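Long-range contact in neuroglobin (Symsagittifera roscoffensis, PDB 4B4Y), which binds haem and molecular oxygen in a globin fold, and probably serves as an oxygen-handling neuroglobin of the nervous system: residues 8-14 with 83-87. Residues are numbered along the deposited sequence; the frame is centred on the assembly and turned at random.
Sequences QVSEEQQ and LVDLN
In this globin fold the N-terminal strap that leads into the first helix, 11-24 (helix A in globin nomenclature), is pinned to the loop following helix 66-83 (helix E) by the side-chain amide of Asn87, which pairs with both N and O of Val9, closing a two-bond ring as a peptide group would. Asn87 OD1 accepts from Val9 N at 2.8 Å, in the carbonyl plane and on a lone pair, while Asn87 ND2 gives a nearly straight bond to Val9 O, 2.9 Å long with an N-H...O angle of 173°. Val9 O lies nearly in the Asn87 amide plane, and with both OD1 and ND2 bonded the rotation of the amide is fixed. The amide of Gln8 stacks over that of Asn87, the planes 18° apart and Gln8 OE1 3.6 Å from Asn87 CG; a bend at chi2 folds the glutamine back to that face. Gln8 O, for its part, is held by Lys143 of helix 135-153.

Next to the amide pair the contact turns apolar. Val9 CG2 packs against Leu86 CB; Val9 also touches Ile147, and Leu86 touches Ala144, both on helix 135-153, so strap and loop pack on the same C-terminal helix. From the helix side Gln14 reaches the loop with CG anti to its own N (chi1 -176°) and a further bend at chi2, which together bring its terminal amide beside Leu86 and the carbonyl end of helix 66-83. Directly after Val9 the chain enters helix 11-24 through a capping box: Ser10 N donates to Gln13 OE1, and Gln13 N returns a bond of 2.9 Å to Ser10 OG.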
loop_
_atom_site.group_PDB
_atom_site.type_symbol
_atom_site.label_atom_id
_atom_site.label_comp_id
_atom_site.label_asym_id
_atom_site.label_seq_id
_atom_site.Cartn_x
_atom_site.Cartn_y
_atom_site.Cartn_z
ATOM N N GLN A 8 -9.201 8.015 28.240
ATOM C CA GLN A 8 -8.513 7.148 29.182
ATOM C C GLN A 8 -9.504 6.096 29.594
ATOM O O GLN A 8 -10.672 6.399 29.808
ATOM C CB GLN A 8 -8.098 7.930 30.445
ATOM C CG GLN A 8 -6.930 8.935 30.238
ATOM C CD GLN A 8 -5.538 8.305 30.509
ATOM O OE1 GLN A 8 -5.253 7.872 31.642
ATOM N NE2 GLN A 8 -4.672 8.259 29.468
ATOM N N VAL A 9 -9.061 4.868 29.745
ATOM C CA VAL A 9 -9.982 3.869 30.229
ATOM C C VAL A 9 -9.744 3.631 31.716
ATOM O O VAL A 9 -8.629 3.729 32.181
ATOM C CB VAL A 9 -9.850 2.523 29.472
ATOM C CG1 VAL A 9 -10.092 2.741 27.995
ATOM C CG2 VAL A 9 -8.485 1.813 29.769
ATOM N N SER A 10 -10.783 3.251 32.434
ATOM C CA SER A 10 -10.621 2.847 33.800
ATOM C C SER A 10 -9.742 1.569 33.858
ATOM O O SER A 10 -9.593 0.834 32.844
ATOM C CB SER A 10 -11.995 2.601 34.439
ATOM O OG SER A 10 -12.445 1.271 34.123
ATOM N N GLU A 11 -9.215 1.285 35.052
ATOM C CA GLU A 11 -8.408 0.125 35.289
ATOM C C GLU A 11 -9.265 -1.074 35.101
ATOM O O GLU A 11 -8.820 -2.087 34.567
ATOM C CB GLU A 11 -7.841 0.214 36.754
ATOM C CG GLU A 11 -7.405 -1.061 37.458
ATOM C CD GLU A 11 -6.839 -0.796 38.894
ATOM O OE1 GLU A 11 -6.387 0.361 39.198
ATOM O OE2 GLU A 11 -6.851 -1.764 39.702
ATOM N N GLU A 12 -10.509 -0.978 35.550
ATOM C CA GLU A 12 -11.462 -2.092 35.342
ATOM C C GLU A 12 -11.746 -2.378 33.824
ATOM O O GLU A 12 -11.768 -3.525 33.414
ATOM C CB GLU A 12 -12.765 -1.830 36.093
ATOM C CG GLU A 12 -13.781 -3.034 36.024
ATOM C CD GLU A 12 -13.212 -4.368 36.558
ATOM O OE1 GLU A 12 -12.169 -4.343 37.278
ATOM O OE2 GLU A 12 -13.815 -5.461 36.264
ATOM N N GLN A 13 -11.808 -1.342 33.000
ATOM C CA GLN A 13 -11.984 -1.504 31.518
ATOM C C GLN A 13 -10.743 -2.161 30.912
ATOM O O GLN A 13 -10.855 -3.175 30.209
ATOM C CB GLN A 13 -12.303 -0.148 30.852
ATOM C CG GLN A 13 -13.688 0.280 31.212
ATOM C CD GLN A 13 -14.059 1.621 30.657
ATOM O OE1 GLN A 13 -13.238 2.518 30.584
ATOM N NE2 GLN A 13 -15.333 1.783 30.308
ATOM N N GLN A 14 -9.550 -1.667 31.268
ATOM C CA GLN A 14 -8.259 -2.328 30.865
ATOM C C GLN A 14 -8.280 -3.763 31.196
ATOM O O GLN A 14 -7.993 -4.657 30.340
ATOM C CB GLN A 14 -7.063 -1.600 31.454
ATOM C CG GLN A 14 -5.728 -2.171 31.009
ATOM C CD GLN A 14 -5.546 -2.105 29.453
ATOM O OE1 GLN A 14 -5.723 -3.120 28.760
ATOM N NE2 GLN A 14 -5.175 -0.947 28.941
ATOM N N LEU A 83 -4.228 -2.359 22.604
ATOM C CA LEU A 83 -5.242 -2.950 23.517
ATOM C C LEU A 83 -4.586 -3.333 24.862
ATOM O O LEU A 83 -5.183 -3.245 25.956
ATOM C CB LEU A 83 -5.842 -4.216 22.894
ATOM C CG LEU A 83 -6.860 -4.126 21.673
ATOM C CD1 LEU A 83 -7.358 -5.600 21.314
ATOM C CD2 LEU A 83 -7.987 -3.276 22.132
ATOM N N VAL A 84 -3.318 -3.689 24.757
ATOM C CA VAL A 84 -2.629 -4.303 25.834
ATOM C C VAL A 84 -2.136 -3.184 26.775
ATOM O O VAL A 84 -1.909 -3.379 27.928
ATOM C CB VAL A 84 -1.658 -5.302 25.139
ATOM C CG1 VAL A 84 -0.194 -4.919 25.138
ATOM C CG2 VAL A 84 -2.096 -6.681 25.361
ATOM N N ASP A 85 -2.120 -1.946 26.327
ATOM C CA ASP A 85 -1.783 -0.857 27.250
ATOM C C ASP A 85 -2.478 0.425 26.769
ATOM O O ASP A 85 -1.845 1.335 26.208
ATOM C CB ASP A 85 -0.249 -0.674 27.330
ATOM C CG ASP A 85 0.193 0.538 28.237
ATOM O OD1 ASP A 85 -0.614 1.143 29.024
ATOM O OD2 ASP A 85 1.374 0.926 28.097
ATOM N N LEU A 86 -3.785 0.518 27.013
ATOM C CA LEU A 86 -4.599 1.580 26.350
ATOM C C LEU A 86 -4.232 2.957 26.751
ATOM O O LEU A 86 -4.198 3.863 25.895
ATOM C CB LEU A 86 -6.105 1.388 26.525
ATOM C CG LEU A 86 -6.591 0.281 25.571
ATOM C CD1 LEU A 86 -7.849 -0.427 26.072
ATOM C CD2 LEU A 86 -6.738 0.743 24.086
ATOM N N ASN A 87 -3.962 3.133 28.046
ATOM C CA ASN A 87 -3.611 4.465 28.581
ATOM C C ASN A 87 -2.195 4.973 28.237
ATOM O O ASN A 87 -1.949 6.187 28.204
ATOM C CB ASN A 87 -3.890 4.528 30.096
ATOM C CG ASN A 87 -5.410 4.526 30.400
ATOM O OD1 ASN A 87 -6.225 4.888 29.533
ATOM N ND2 ASN A 87 -5.788 4.085 31.608
#